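Local coordinates for protein DNA polymerase II large subunit (Pyrococcus horikoshii, PDB 7OEC) that is an intein of the Hint fold that probably excises itself from the archaeal polymerase II large subunit and joins the flanking protein segments by protein splicing, at residues A[19-24]-A[123-128]. The protein carries 2 engineered substitutions. Numbering follows the deposited sequence.
Sequences PQRVTL and IDESTL
Glu125 links two parts of the Hint (intein) splicing fold: its carboxylate, carried by the turn after strand 119-123, touches Pro19 and lies near Arg21 on strand 18-23. The two backbones stay well apart, the nearest CA atoms being those of Pro19 and Glu125 at 9.8 Å, and no hydrogen bond joins the segments.

The van der Waals contact is slight: Glu125 OE2 lies 3.8 Å from Pro19 CB, a carboxylate oxygen against a single ring methylene. Pro19 also packs on Tyr53 of strand 50-56. With CG anti to the backbone N (chi1 -171°) and the chain extended beyond it, Glu125 carries its carboxylate away from its own turn toward strand 18-23; it also touches Leu12 and Asn164.

The charged pair falls short of a salt bridge: Arg21 NH1 stands 4.4 Å from Glu125 OE1, and the carboxylate oxygen lies oblique to the guanidinium. The opposite charges would probably attract weakly at this surface contact, where a PEG molecule, probably from the crystallisation liquor, is hydrogen-bonded to Arg21 N.

The turn carrying Glu125 is shaped from within. Asp124 forms an Asx turn: its OD1 accepts from Ser126 N at 3.0 Å, met nearly in line with the C-O bond, with an N-H...O angle of 149°.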
ATOM      1  N   PRO A  19       1.309 -17.442   0.838  1.00 28.10           N
ATOM      2  CA  PRO A  19       1.499 -16.055   0.413  1.00 30.80           C
ATOM      3  C   PRO A  19       0.998 -15.850  -0.998  1.00 32.73           C
ATOM      4  O   PRO A  19       1.107 -16.725  -1.868  1.00 36.74           O
ATOM      5  CB  PRO A  19       3.010 -15.824   0.526  1.00 34.89           C
ATOM      6  CG  PRO A  19       3.606 -17.123   0.562  1.00 36.06           C
ATOM      7  CD  PRO A  19       2.581 -18.158   0.982  1.00 32.87           C
ATOM      8  N   GLN A  20       0.442 -14.665  -1.207  1.00 29.96           N
ATOM      9  CA  GLN A  20       0.026 -14.291  -2.541  1.00 30.59           C
ATOM     10  C   GLN A  20      -0.334 -12.837  -2.594  1.00 28.56           C
ATOM     11  O   GLN A  20      -0.437 -12.170  -1.569  1.00 26.80           O
ATOM     12  CB  GLN A  20      -1.217 -15.022  -2.915  1.00 32.14           C
ATOM     13  CG  GLN A  20      -2.282 -14.817  -1.964  1.00 32.58           C
ATOM     14  CD  GLN A  20      -3.215 -15.956  -2.073  1.00 36.37           C
ATOM     15  OE1 GLN A  20      -3.074 -16.978  -1.387  1.00 41.65           O
ATOM     16  NE2 GLN A  20      -4.149 -15.833  -3.000  1.00 38.84           N
ATOM     17  N   ARG A  21      -0.585 -12.373  -3.809  1.00 26.77           N
ATOM     18  CA  ARG A  21      -0.961 -10.993  -4.044  1.00 23.91           C
ATOM     19  C   ARG A  21      -2.419 -10.954  -4.457  1.00 22.62           C
ATOM     20  O   ARG A  21      -2.866 -11.782  -5.254  1.00 26.88           O
ATOM     21  CB  ARG A  21      -0.084 -10.336  -5.105  1.00 28.54           C
ATOM     22  CG  ARG A  21       1.220  -9.928  -4.567  1.00 32.40           C
ATOM     23  CD  ARG A  21       1.892  -9.108  -5.628  1.00 39.78           C
ATOM     24  NE  ARG A  21       3.253  -9.483  -5.540  1.00 45.33           N
ATOM     25  CZ  ARG A  21       4.164  -9.284  -6.459  1.00 46.92           C
ATOM     26  NH1 ARG A  21       5.359  -9.746  -6.136  1.00 53.32           N
ATOM     27  NH2 ARG A  21       3.886  -8.707  -7.655  1.00 38.80           N
ATOM     28  N   VAL A  22      -3.173 -10.025  -3.880  1.00 21.62           N
ATOM     29  CA  VAL A  22      -4.544  -9.782  -4.322  1.00 20.04           C
ATOM     30  C   VAL A  22      -4.681  -8.297  -4.588  1.00 18.87           C
ATOM     31  O   VAL A  22      -3.952  -7.491  -4.027  1.00 22.18           O
ATOM     32  CB  VAL A  22      -5.596 -10.229  -3.292  1.00 22.08           C
ATOM     33  CG1 VAL A  22      -5.502 -11.713  -3.044  1.00 26.22           C
ATOM     34  CG2 VAL A  22      -5.416  -9.504  -2.008  1.00 22.38           C
ATOM     35  N   THR A  23      -5.623  -7.918  -5.447  1.00 18.85           N
ATOM     36  CA  THR A  23      -5.832  -6.482  -5.576  1.00 18.14           C
ATOM     37  C   THR A  23      -6.594  -5.973  -4.359  1.00 18.40           C
ATOM     38  O   THR A  23      -7.230  -6.732  -3.631  1.00 19.03           O
ATOM     39  CB  THR A  23      -6.647  -6.128  -6.814  1.00 20.42           C
ATOM     40  OG1 THR A  23      -7.940  -6.695  -6.690  1.00 22.21           O
ATOM     41  CG2 THR A  23      -5.965  -6.593  -8.108  1.00 23.19           C
ATOM     42  N   LEU A  24      -6.544  -4.664  -4.145  1.00 19.07           N
ATOM     43  CA  LEU A  24      -7.287  -4.099  -3.027  1.00 19.09           C
ATOM     44  C   LEU A  24      -8.785  -4.283  -3.217  1.00 18.27           C
ATOM     45  O   LEU A  24      -9.517  -4.495  -2.248  1.00 20.10           O
ATOM     46  CB  LEU A  24      -6.946  -2.628  -2.868  1.00 20.85           C
ATOM     47  CG  LEU A  24      -5.699  -2.315  -2.102  1.00 25.04           C
ATOM     48  CD1 LEU A  24      -5.458  -0.887  -2.117  1.00 27.13           C
ATOM     49  CD2 LEU A  24      -5.896  -2.731  -0.705  1.00 31.24           C
ATOM     50  N   ILE A 123      11.211  -5.386  -1.563  1.00 21.55           N
ATOM     51  CA  ILE A 123      11.622  -6.605  -0.864  1.00 22.21           C
ATOM     52  C   ILE A 123      11.797  -7.738  -1.867  1.00 23.98           C
ATOM     53  O   ILE A 123      10.906  -7.992  -2.682  1.00 26.07           O
ATOM     54  CB  ILE A 123      10.553  -7.026   0.151  1.00 26.93           C
ATOM     55  CG1 ILE A 123      10.301  -5.904   1.144  1.00 31.13           C
ATOM     56  CG2 ILE A 123      10.965  -8.211   0.912  1.00 33.23           C
ATOM     57  CD1 ILE A 123      11.526  -5.473   1.873  1.00 34.52           C
ATOM     58  N   ASP A 124      12.908  -8.447  -1.773  1.00 24.88           N
ATOM     59  CA  ASP A 124      13.027  -9.716  -2.473  1.00 25.93           C
ATOM     60  C   ASP A 124      12.261 -10.744  -1.652  1.00 31.01           C
ATOM     61  O   ASP A 124      12.627 -10.997  -0.505  1.00 32.20           O
ATOM     62  CB  ASP A 124      14.498 -10.090  -2.592  1.00 28.34           C
ATOM     63  CG  ASP A 124      14.717 -11.331  -3.449  1.00 33.95           C
ATOM     64  OD1 ASP A 124      13.900 -12.281  -3.349  1.00 36.05           O
ATOM     65  OD2 ASP A 124      15.721 -11.358  -4.188  1.00 35.69           O
ATOM     66  N   GLU A 125      11.199 -11.332  -2.218  1.00 35.90           N
ATOM     67  CA  GLU A 125      10.304 -12.181  -1.427  1.00 42.09           C
ATOM     68  C   GLU A 125      10.993 -13.471  -0.964  1.00 42.95           C
ATOM     69  O   GLU A 125      10.647 -14.009   0.096  1.00 47.28           O
ATOM     70  CB  GLU A 125       9.003 -12.456  -2.220  1.00 49.70           C
ATOM     71  CG  GLU A 125       7.891 -13.153  -1.388  1.00 56.97           C
ATOM     72  CD  GLU A 125       6.575 -13.446  -2.152  1.00 62.33           C
ATOM     73  OE1 GLU A 125       6.396 -12.950  -3.294  1.00 65.77           O
ATOM     74  OE2 GLU A 125       5.722 -14.189  -1.594  1.00 62.12           O
ATOM     75  N   SER A 126      12.018 -13.939  -1.691  1.00 40.22           N
ATOM     76  CA  SER A 126      12.644 -15.218  -1.350  1.00 39.88           C
ATOM     77  C   SER A 126      13.583 -15.082  -0.155  1.00 38.17           C
ATOM     78  O   SER A 126      13.687 -15.994   0.669  1.00 41.09           O
ATOM     79  CB  SER A 126      13.435 -15.772  -2.552  1.00 44.62           C
ATOM     80  OG  SER A 126      12.640 -15.873  -3.740  1.00 51.29           O
ATOM     81  N   THR A 127      14.317 -13.981  -0.076  1.00 36.28           N
ATOM     82  CA  THR A 127      15.285 -13.764   0.986  1.00 34.87           C
ATOM     83  C   THR A 127      14.810 -12.747   1.994  1.00 35.46           C
ATOM     84  O   THR A 127      15.418 -12.619   3.057  1.00 39.68           O
ATOM     85  CB  THR A 127      16.567 -13.202   0.389  1.00 34.45           C
ATOM     86  OG1 THR A 127      16.210 -11.965  -0.251  1.00 33.19           O
ATOM     87  CG2 THR A 127      17.158 -14.192  -0.633  1.00 35.41           C
ATOM     88  N   LEU A 128      13.751 -12.017   1.665  1.00 36.14           N
ATOM     89  CA  LEU A 128      13.209 -10.911   2.448  1.00 38.05           C
ATOM     90  C   LEU A 128      14.186  -9.751   2.545  1.00 38.36           C
ATOM     91  O   LEU A 128      14.030  -8.882   3.400  1.00 41.91           O
ATOM     92  CB  LEU A 128      12.658 -11.342   3.820  1.00 41.59           C
ATOM     93  CG  LEU A 128      11.634 -12.490   3.742  1.00 46.57           C
ATOM     94  CD1 LEU A 128      11.252 -13.063   5.103  1.00 50.45           C
ATOM     95  CD2 LEU A 128      10.368 -12.055   3.031  1.00 48.21           C
TER